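Local coordinates for VirX1 (Cyanophage Syn10, PDB 6QGM), which is a viral halogenase that iodinates diverse substrates and belongs to the tryptophan halogenase family, whose members are typically flavin-dependent, at residues Glu31-Asn39 with Gly185-Val193; Asn250-Glu261 with Arg317-Ile328. All blocks are in the same frame, centred on the assembly; numbering follows the deposited sequence.

Interaction 1 (Glu31-Asn39 with Gly185-Val193)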
loop_
_atom_site.group_PDB
_atom_site.type_symbol
_atom_site.label_atom_id
_atom_site.label_comp_id
_atom_site.label_asym_id
_atom_site.label_seq_id
_atom_site.Cartn_x
_atom_site.Cartn_y
_atom_site.Cartn_z
ATOM N N GLU B 31 -38.636 10.170 -12.186
ATOM C CA GLU B 31 -39.991 9.687 -11.818
ATOM C C GLU B 31 -39.789 8.587 -10.774
ATOM O O GLU B 31 -39.017 7.648 -11.059
ATOM C CB GLU B 31 -40.729 9.122 -13.039
ATOM C CG GLU B 31 -40.529 9.911 -14.322
ATOM C CD GLU B 31 -40.955 9.158 -15.571
ATOM O OE1 GLU B 31 -40.451 8.043 -15.794
ATOM O OE2 GLU B 31 -41.807 9.681 -16.315
ATOM N N ILE B 32 -40.423 8.695 -9.602
ATOM C CA ILE B 32 -40.219 7.745 -8.468
ATOM C C ILE B 32 -41.564 7.174 -8.023
ATOM O O ILE B 32 -42.520 7.965 -7.862
ATOM C CB ILE B 32 -39.493 8.437 -7.299
ATOM C CG1 ILE B 32 -38.199 9.112 -7.763
ATOM C CG2 ILE B 32 -39.250 7.448 -6.160
ATOM C CD1 ILE B 32 -37.658 10.100 -6.767
ATOM N N ALA B 33 -41.618 5.856 -7.820
ATOM C CA ALA B 33 -42.744 5.159 -7.158
ATOM C C ALA B 33 -42.188 4.344 -5.991
ATOM O O ALA B 33 -41.034 3.845 -6.106
ATOM C CB ALA B 33 -43.474 4.293 -8.144
ATOM N N LEU B 34 -42.947 4.257 -4.891
ATOM C CA LEU B 34 -42.628 3.367 -3.743
ATOM C C LEU B 34 -43.777 2.387 -3.515
ATOM O O LEU B 34 -44.909 2.845 -3.265
ATOM C CB LEU B 34 -42.355 4.186 -2.481
ATOM C CG LEU B 34 -41.775 3.372 -1.324
ATOM C CD1 LEU B 34 -40.752 4.170 -0.552
ATOM C CD2 LEU B 34 -42.869 2.844 -0.407
ATOM N N ILE B 35 -43.464 1.090 -3.591
ATOM C CA ILE B 35 -44.418 -0.038 -3.391
ATOM C C ILE B 35 -44.271 -0.517 -1.947
ATOM O O ILE B 35 -43.151 -0.920 -1.553
ATOM C CB ILE B 35 -44.144 -1.154 -4.415
ATOM C CG1 ILE B 35 -44.387 -0.670 -5.849
ATOM C CG2 ILE B 35 -44.951 -2.392 -4.091
ATOM C CD1 ILE B 35 -43.503 -1.324 -6.872
ATOM N N GLU B 36 -45.370 -0.458 -1.199
ATOM C CA GLU B 36 -45.426 -0.767 0.251
ATOM C C GLU B 36 -46.634 -1.684 0.445
ATOM O O GLU B 36 -47.662 -1.424 -0.198
ATOM C CB GLU B 36 -45.449 0.566 1.001
ATOM C CG GLU B 36 -46.010 0.524 2.408
ATOM C CD GLU B 36 -46.160 1.914 3.008
ATOM O OE1 GLU B 36 -45.132 2.515 3.350
ATOM O OE2 GLU B 36 -47.314 2.414 3.127
ATOM N N ASP B 37 -46.487 -2.766 1.216
ATOM C CA ASP B 37 -47.563 -3.746 1.526
ATOM C C ASP B 37 -48.324 -3.234 2.746
ATOM O O ASP B 37 -47.763 -3.186 3.840
ATOM C CB ASP B 37 -46.984 -5.135 1.789
ATOM C CG ASP B 37 -48.019 -6.238 1.957
ATOM O OD1 ASP B 37 -49.116 -5.947 2.504
ATOM O OD2 ASP B 37 -47.711 -7.387 1.532
ATOM N N PRO B 38 -49.599 -2.824 2.596
ATOM C CA PRO B 38 -50.379 -2.355 3.740
ATOM C C PRO B 38 -50.402 -3.367 4.906
ATOM O O PRO B 38 -50.357 -2.952 6.039
ATOM C CB PRO B 38 -51.794 -2.146 3.173
ATOM C CG PRO B 38 -51.617 -2.017 1.670
ATOM C CD PRO B 38 -50.328 -2.733 1.322
ATOM N N ASN B 39 -50.478 -4.667 4.591
ATOM C CA ASN B 39 -50.901 -5.751 5.513
ATOM C C ASN B 39 -49.693 -6.282 6.296
ATOM O O ASN B 39 -49.619 -7.520 6.474
ATOM C CB ASN B 39 -51.577 -6.901 4.753
ATOM C CG ASN B 39 -52.832 -6.512 3.994
ATOM O OD1 ASN B 39 -52.816 -5.606 3.162
ATOM N ND2 ASN B 39 -53.926 -7.235 4.225
ATOM N N GLY B 185 -43.768 14.380 -5.309
ATOM C CA GLY B 185 -44.458 13.615 -6.363
ATOM C C GLY B 185 -44.064 12.150 -6.387
ATOM O O GLY B 185 -44.341 11.490 -7.404
ATOM N N VAL B 186 -43.458 11.624 -5.320
ATOM C CA VAL B 186 -43.241 10.153 -5.202
ATOM C C VAL B 186 -44.625 9.501 -5.216
ATOM O O VAL B 186 -45.476 9.907 -4.400
ATOM C CB VAL B 186 -42.433 9.745 -3.952
ATOM C CG1 VAL B 186 -42.309 8.234 -3.825
ATOM C CG2 VAL B 186 -41.050 10.365 -3.955
ATOM N N LYS B 187 -44.832 8.556 -6.136
ATOM C CA LYS B 187 -46.103 7.804 -6.317
ATOM C C LYS B 187 -46.139 6.642 -5.325
ATOM O O LYS B 187 -45.345 5.719 -5.470
ATOM C CB LYS B 187 -46.207 7.321 -7.760
ATOM C CG LYS B 187 -47.620 7.174 -8.279
ATOM C CD LYS B 187 -47.562 6.729 -9.720
ATOM C CE LYS B 187 -47.031 5.311 -9.860
ATOM N NZ LYS B 187 -45.889 5.177 -10.806
ATOM N N HIS B 188 -47.013 6.726 -4.332
ATOM C CA HIS B 188 -47.250 5.688 -3.299
ATOM C C HIS B 188 -48.156 4.614 -3.888
ATOM O O HIS B 188 -49.273 4.960 -4.243
ATOM C CB HIS B 188 -47.877 6.327 -2.062
ATOM C CG HIS B 188 -47.812 5.491 -0.840
ATOM N ND1 HIS B 188 -48.687 5.670 0.203
ATOM C CD2 HIS B 188 -47.015 4.463 -0.502
ATOM C CE1 HIS B 188 -48.421 4.789 1.144
ATOM N NE2 HIS B 188 -47.391 4.040 0.738
ATOM N N ILE B 189 -47.663 3.381 -4.010
ATOM C CA ILE B 189 -48.411 2.219 -4.576
ATOM C C ILE B 189 -48.585 1.162 -3.481
ATOM O O ILE B 189 -47.563 0.601 -3.030
ATOM C CB ILE B 189 -47.697 1.656 -5.818
ATOM C CG1 ILE B 189 -47.653 2.693 -6.946
ATOM C CG2 ILE B 189 -48.338 0.344 -6.259
ATOM C CD1 ILE B 189 -46.797 2.279 -8.108
ATOM N N GLN B 190 -49.837 0.919 -3.082
ATOM C CA GLN B 190 -50.206 -0.058 -2.031
ATOM C C GLN B 190 -50.321 -1.425 -2.695
ATOM O O GLN B 190 -51.127 -1.559 -3.618
ATOM C CB GLN B 190 -51.533 0.330 -1.369
ATOM C CG GLN B 190 -51.587 1.738 -0.777
ATOM C CD GLN B 190 -50.977 1.857 0.601
ATOM O OE1 GLN B 190 -49.756 1.858 0.753
ATOM N NE2 GLN B 190 -51.823 1.951 1.615
ATOM N N GLY B 191 -49.516 -2.400 -2.278
ATOM C CA GLY B 191 -49.493 -3.720 -2.921
ATOM C C GLY B 191 -48.366 -4.604 -2.429
ATOM O O GLY B 191 -47.394 -4.092 -1.865
ATOM N N LYS B 192 -48.553 -5.909 -2.600
ATOM C CA LYS B 192 -47.568 -6.981 -2.314
ATOM C C LYS B 192 -46.904 -7.343 -3.645
ATOM O O LYS B 192 -47.641 -7.669 -4.594
ATOM C CB LYS B 192 -48.284 -8.182 -1.683
ATOM C CG LYS B 192 -47.429 -9.430 -1.492
ATOM C CD LYS B 192 -48.017 -10.450 -0.575
ATOM C CE LYS B 192 -47.394 -11.817 -0.743
ATOM N NZ LYS B 192 -48.316 -12.857 -0.233
ATOM N N VAL B 193 -45.577 -7.236 -3.721
ATOM C CA VAL B 193 -44.751 -7.773 -4.842
ATOM C C VAL B 193 -44.751 -9.301 -4.738
ATOM O O VAL B 193 -44.230 -9.804 -3.726
ATOM C CB VAL B 193 -43.314 -7.232 -4.801
ATOM C CG1 VAL B 193 -42.440 -7.891 -5.857
ATOM C CG2 VAL B 193 -43.315 -5.720 -4.944
#

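Interaction 2 (Asn250-Glu261 with Arg317-Ile328)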
loop_
_atom_site.group_PDB
_atom_site.type_symbol
_atom_site.label_atom_id
_atom_site.label_comp_id
_atom_site.label_asym_id
_atom_site.label_seq_id
_atom_site.Cartn_x
_atom_site.Cartn_y
_atom_site.Cartn_z
ATOM N N ASN B 250 -22.600 -13.666 16.381
ATOM C CA ASN B 250 -24.011 -13.302 16.683
ATOM C C ASN B 250 -24.856 -13.463 15.416
ATOM O O ASN B 250 -24.556 -12.830 14.421
ATOM C CB ASN B 250 -24.090 -11.914 17.337
ATOM C CG ASN B 250 -23.404 -11.883 18.684
ATOM O OD1 ASN B 250 -23.231 -12.925 19.302
ATOM N ND2 ASN B 250 -23.021 -10.701 19.150
ATOM N N ASP B 251 -25.865 -14.324 15.467
ATOM C CA ASP B 251 -26.720 -14.693 14.306
ATOM C C ASP B 251 -28.203 -14.532 14.658
ATOM O O ASP B 251 -29.039 -14.757 13.766
ATOM C CB ASP B 251 -26.405 -16.122 13.873
ATOM C CG ASP B 251 -26.590 -17.134 14.989
ATOM O OD1 ASP B 251 -26.544 -16.716 16.172
ATOM O OD2 ASP B 251 -26.756 -18.324 14.674
ATOM N N LYS B 252 -28.515 -14.147 15.900
ATOM C CA LYS B 252 -29.903 -13.957 16.401
ATOM C C LYS B 252 -30.010 -12.608 17.110
ATOM O O LYS B 252 -28.982 -12.133 17.658
ATOM C CB LYS B 252 -30.253 -15.059 17.397
ATOM C CG LYS B 252 -30.083 -16.480 16.890
ATOM C CD LYS B 252 -30.832 -16.741 15.603
ATOM C CE LYS B 252 -30.765 -18.185 15.155
ATOM N NZ LYS B 252 -32.071 -18.654 14.633
ATOM N N ALA B 253 -31.209 -12.031 17.138
ATOM C CA ALA B 253 -31.552 -10.869 17.995
ATOM C C ALA B 253 -32.977 -11.039 18.518
ATOM O O ALA B 253 -33.818 -11.584 17.801
ATOM C CB ALA B 253 -31.391 -9.566 17.245
ATOM N N MET B 254 -33.218 -10.636 19.755
ATOM C CA MET B 254 -34.573 -10.353 20.281
ATOM C C MET B 254 -34.580 -8.877 20.701
ATOM O O MET B 254 -33.502 -8.342 21.025
ATOM C CB MET B 254 -34.930 -11.287 21.450
ATOM C CG MET B 254 -33.899 -11.313 22.555
ATOM S SD MET B 254 -34.220 -12.548 23.792
ATOM C CE MET B 254 -33.846 -14.044 22.886
ATOM N N ALA B 255 -35.737 -8.217 20.615
ATOM C CA ALA B 255 -35.900 -6.765 20.851
ATOM C C ALA B 255 -37.213 -6.533 21.595
ATOM O O ALA B 255 -38.119 -7.392 21.512
ATOM C CB ALA B 255 -35.842 -6.019 19.546
ATOM N N THR B 256 -37.282 -5.431 22.335
ATOM C CA THR B 256 -38.440 -5.080 23.185
ATOM C C THR B 256 -38.478 -3.566 23.412
ATOM O O THR B 256 -37.497 -2.853 23.059
ATOM C CB THR B 256 -38.409 -5.899 24.487
ATOM O OG1 THR B 256 -39.665 -5.758 25.147
ATOM C CG2 THR B 256 -37.285 -5.512 25.429
ATOM N N ARG B 257 -39.588 -3.114 23.985
ATOM C CA ARG B 257 -39.838 -1.721 24.412
ATOM C C ARG B 257 -39.997 -1.773 25.930
ATOM O O ARG B 257 -40.769 -2.607 26.374
ATOM C CB ARG B 257 -41.078 -1.181 23.698
ATOM C CG ARG B 257 -40.855 -0.772 22.253
ATOM C CD ARG B 257 -42.165 -0.525 21.543
ATOM N NE ARG B 257 -41.997 -0.774 20.112
ATOM C CZ ARG B 257 -42.755 -0.266 19.146
ATOM N NH1 ARG B 257 -43.756 0.557 19.433
ATOM N NH2 ARG B 257 -42.492 -0.578 17.883
ATOM N N ILE B 258 -39.287 -0.940 26.688
ATOM C CA ILE B 258 -39.522 -0.799 28.147
ATOM C C ILE B 258 -39.980 0.627 28.441
ATOM O O ILE B 258 -39.442 1.592 27.890
ATOM C CB ILE B 258 -38.326 -1.249 29.014
ATOM C CG1 ILE B 258 -37.009 -0.539 28.702
ATOM C CG2 ILE B 258 -38.194 -2.767 29.012
ATOM C CD1 ILE B 258 -35.940 -0.854 29.718
ATOM N N PRO B 259 -40.980 0.797 29.342
ATOM C CA PRO B 259 -41.365 2.119 29.824
ATOM C C PRO B 259 -40.264 2.726 30.712
ATOM O O PRO B 259 -39.517 1.978 31.311
ATOM C CB PRO B 259 -42.654 1.831 30.611
ATOM C CG PRO B 259 -42.481 0.425 31.117
ATOM C CD PRO B 259 -41.740 -0.275 30.001
ATOM N N TYR B 260 -40.182 4.059 30.768
ATOM C CA TYR B 260 -39.300 4.804 31.703
ATOM C C TYR B 260 -39.847 4.652 33.121
ATOM O O TYR B 260 -41.066 4.721 33.298
ATOM C CB TYR B 260 -39.194 6.286 31.325
ATOM C CG TYR B 260 -38.271 6.574 30.173
ATOM C CD1 TYR B 260 -36.905 6.426 30.298
ATOM C CD2 TYR B 260 -38.757 7.011 28.960
ATOM C CE1 TYR B 260 -36.052 6.676 29.237
ATOM C CE2 TYR B 260 -37.922 7.284 27.889
ATOM C CZ TYR B 260 -36.561 7.104 28.027
ATOM O OH TYR B 260 -35.714 7.340 26.986
ATOM N N GLU B 261 -38.953 4.449 34.093
ATOM C CA GLU B 261 -39.254 4.518 35.550
ATOM C C GLU B 261 -38.987 5.947 36.032
ATOM O O GLU B 261 -39.857 6.499 36.703
ATOM C CB GLU B 261 -38.442 3.474 36.323
ATOM C CG GLU B 261 -38.929 2.057 36.063
ATOM C CD GLU B 261 -38.265 0.952 36.850
ATOM O OE1 GLU B 261 -37.102 1.146 37.276
ATOM O OE2 GLU B 261 -38.934 -0.099 37.028
ATOM N N ARG B 317 -38.911 -4.804 34.805
ATOM C CA ARG B 317 -39.480 -4.490 33.462
ATOM C C ARG B 317 -39.226 -5.645 32.480
ATOM O O ARG B 317 -39.828 -5.651 31.406
ATOM C CB ARG B 317 -38.896 -3.179 32.932
ATOM C CG ARG B 317 -39.162 -2.015 33.872
ATOM C CD ARG B 317 -38.740 -0.681 33.304
ATOM N NE ARG B 317 -37.348 -0.386 33.602
ATOM C CZ ARG B 317 -36.729 0.758 33.304
ATOM N NH1 ARG B 317 -37.367 1.742 32.686
ATOM N NH2 ARG B 317 -35.456 0.914 33.620
ATOM N N GLY B 318 -38.360 -6.582 32.850
ATOM C CA GLY B 318 -38.134 -7.828 32.100
ATOM C C GLY B 318 -39.363 -8.714 32.055
ATOM O O GLY B 318 -39.574 -9.346 31.011
ATOM N N LYS B 319 -40.154 -8.752 33.133
ATOM C CA LYS B 319 -41.181 -9.812 33.346
ATOM C C LYS B 319 -42.315 -9.690 32.320
ATOM O O LYS B 319 -42.704 -10.736 31.758
ATOM C CB LYS B 319 -41.723 -9.781 34.778
ATOM C CG LYS B 319 -40.716 -10.148 35.859
ATOM C CD LYS B 319 -41.028 -9.552 37.219
ATOM C CE LYS B 319 -39.795 -9.364 38.078
ATOM N NZ LYS B 319 -39.994 -8.291 39.079
ATOM N N ASP B 320 -42.821 -8.474 32.074
ATOM C CA ASP B 320 -44.028 -8.258 31.233
ATOM C C ASP B 320 -43.629 -7.708 29.863
ATOM O O ASP B 320 -44.523 -7.536 29.027
ATOM C CB ASP B 320 -45.040 -7.362 31.955
ATOM C CG ASP B 320 -45.721 -8.016 33.148
ATOM O OD1 ASP B 320 -45.174 -9.001 33.683
ATOM O OD2 ASP B 320 -46.791 -7.529 33.542
ATOM N N ALA B 321 -42.341 -7.479 29.613
ATOM C CA ALA B 321 -41.824 -6.980 28.315
ATOM C C ALA B 321 -42.255 -7.923 27.194
ATOM O O ALA B 321 -41.999 -9.127 27.301
ATOM C CB ALA B 321 -40.320 -6.849 28.356
ATOM N N LYS B 322 -42.894 -7.390 26.151
ATOM C CA LYS B 322 -43.189 -8.125 24.895
ATOM C C LYS B 322 -41.902 -8.172 24.055
ATOM O O LYS B 322 -41.403 -7.098 23.701
ATOM C CB LYS B 322 -44.348 -7.425 24.187
ATOM C CG LYS B 322 -44.959 -8.141 23.000
ATOM C CD LYS B 322 -46.199 -7.404 22.532
ATOM C CE LYS B 322 -46.936 -8.077 21.383
ATOM N NZ LYS B 322 -47.475 -7.096 20.400
ATOM N N ILE B 323 -41.401 -9.376 23.768
ATOM C CA ILE B 323 -40.096 -9.633 23.087
ATOM C C ILE B 323 -40.371 -10.208 21.695
ATOM O O ILE B 323 -41.139 -11.202 21.594
ATOM C CB ILE B 323 -39.201 -10.575 23.923
ATOM C CG1 ILE B 323 -38.893 -9.960 25.293
ATOM C CG2 ILE B 323 -37.937 -10.961 23.170
ATOM C CD1 ILE B 323 -37.933 -10.756 26.126
ATOM N N PHE B 324 -39.768 -9.579 20.673
ATOM C CA PHE B 324 -39.872 -9.966 19.248
ATOM C C PHE B 324 -38.516 -10.506 18.784
ATOM O O PHE B 324 -37.558 -9.721 18.791
ATOM C CB PHE B 324 -40.390 -8.771 18.436
ATOM C CG PHE B 324 -41.847 -8.445 18.690
ATOM C CD1 PHE B 324 -42.846 -9.407 18.506
ATOM C CD2 PHE B 324 -42.218 -7.230 19.254
ATOM C CE1 PHE B 324 -44.173 -9.125 18.786
ATOM C CE2 PHE B 324 -43.545 -6.950 19.538
ATOM C CZ PHE B 324 -44.516 -7.892 19.292
ATOM N N HIS B 325 -38.466 -11.765 18.349
ATOM C CA HIS B 325 -37.262 -12.453 17.815
ATOM C C HIS B 325 -37.094 -12.127 16.337
ATOM O O HIS B 325 -38.049 -12.254 15.583
ATOM C CB HIS B 325 -37.356 -13.966 18.033
ATOM C CG HIS B 325 -37.366 -14.302 19.478
ATOM N ND1 HIS B 325 -38.516 -14.243 20.223
ATOM C CD2 HIS B 325 -36.372 -14.621 20.335
ATOM C CE1 HIS B 325 -38.243 -14.508 21.474
ATOM N NE2 HIS B 325 -36.942 -14.769 21.574
ATOM N N ILE B 326 -35.888 -11.723 15.965
ATOM C CA ILE B 326 -35.522 -11.380 14.570
ATOM C C ILE B 326 -34.414 -12.341 14.147
ATOM O O ILE B 326 -33.478 -12.630 14.953
ATOM C CB ILE B 326 -35.097 -9.912 14.430
ATOM C CG1 ILE B 326 -35.935 -8.971 15.298
ATOM C CG2 ILE B 326 -35.160 -9.524 12.963
ATOM C CD1 ILE B 326 -35.143 -7.812 15.896
ATOM N N ASP B 327 -34.550 -12.836 12.920
ATOM C CA ASP B 327 -33.529 -13.675 12.248
ATOM C C ASP B 327 -32.683 -12.697 11.428
ATOM O O ASP B 327 -33.247 -12.108 10.478
ATOM C CB ASP B 327 -34.248 -14.767 11.452
ATOM C CG ASP B 327 -35.636 -14.340 10.973
ATOM O OD1 ASP B 327 -35.857 -13.106 10.787
ATOM O OD2 ASP B 327 -36.474 -15.222 10.789
ATOM N N ILE B 328 -31.428 -12.487 11.845
ATOM C CA ILE B 328 -30.588 -11.376 11.324
ATOM C C ILE B 328 -29.679 -11.965 10.245
ATOM O O ILE B 328 -28.941 -12.942 10.562
ATOM C CB ILE B 328 -29.792 -10.659 12.433
ATOM C CG1 ILE B 328 -28.930 -11.614 13.264
ATOM C CG2 ILE B 328 -30.740 -9.841 13.292
ATOM C CD1 ILE B 328 -27.698 -10.952 13.854
#

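Interaction 1 (Glu31-Asn39 with Gly185-Val193)
Ile35 lies alongside Ile189, both pointing the same way, with CG1 4.0 Å from Ile189 CB, while its other branch, CG2, reaches Val193 CG2. Ile35 and Ile189 are paired in neighbouring parallel strands of a Rossmann-type sheet, consistent with the nucleotide-binding fold expected of this family. Backbone bonds pass back and forth between the strands, from Lys187 N to Ile32 O at one end to Gly191 N and Glu36 O at the other. On the face with Ile35, Ala33 CB meets the tip of Ile189, CD1, and Leu211 of strand 206-211 touches both isoleucines. On the side of helix 14-26, Ile32 CG2, anti to its own backbone N, packs 3.9 Å from Val186 CG1, with Ser24 against both. The same side carries Leu34, Glu36 and His188, which meet Trp17 of that helix. Trp17 approaches the His188 ring edge-to-face and gives its NE1 hydrogen to Glu36 OE1. An extended Glu36 side chain, CG anti to N (chi1 158°), brings the second carboxylate oxygen to the imidazole edge. His188 NE2 donates weakly to Glu36 OE2 over 2.9 Å, bent to 135° at the hydrogen, with carboxylate and ring planes 85° apart.

Interaction 2 (Asn250-Glu261 with Arg317-Ile328)
Arg317 runs from CB, which touches Ile258 CG2 at 4.0 Å, through CG, which passes Glu261 OE2, to CD, 3.4 Å from Pro259 O. The side chain bends at chi3 (-88°), and the guanidinium then lies between two side chains. Ile258 CD1 sits over the centre of one face; Glu261 covers the opposite one, its CG offset toward the rim and its carboxylate stacked nearly parallel to the guanidinium. The Glu261 salt bridge to NE is long and rests on charge alone, since no N-H points at the oxygen. At the edge, Arg317 NH1 donates to Pro259 O at 2.6 Å, within the carbonyl plane, and NH2 forms a salt bridge with Glu266. These partners on both faces and at the edge restrict how the flat group can turn. Farther along, Thr256 OG1 donates to Lys322 O over 2.6 Å from above the carbonyl plane. Met254 CB lies over the His325 ring in a CH-pi contact, while CE lies beside the ring edge. Ile328 CG2 packs 4.0 Å from Ala253 CB. The hydrogen-bonded pairs Ala253-Ile326 and Ala255-Phe324 flank the non-hydrogen-bonded pair Met254-His325. Strand 324-327, one of two outermost strands of a mixed sheet within this chain, runs antiparallel to strand 252-258, whose other edge pairs with strand 290-296, with a classic beta bulge where Asp251 and Lys252 both face Tyr296.

In the fold
From the N terminus, strand 6-10 and helix 14-26 lead into strand 31-36. Interaction 1 closes when the chain returns at 185-193 after a long excursion of helices and short strands, joining strand 31-36 to strand 187-198 in the eight-strand sheet that holds strand 6-10. Strands 206-211, 215-217 and 221-224 add to this sheet before interaction 2 opens at 250-261. Strands 270-275, 279-285 and 290-296 and helix 303-314 fill the second, shorter loop, which closes at 317-328, putting strand 324-327 at the edge of the other mixed sheet beside 252-258. The contacts follow in series, neither nested nor crossed. The centres of interactions 1 and 2 are about 30 Å apart, the nearest atoms of interactions 1 and 2 about 14 Å.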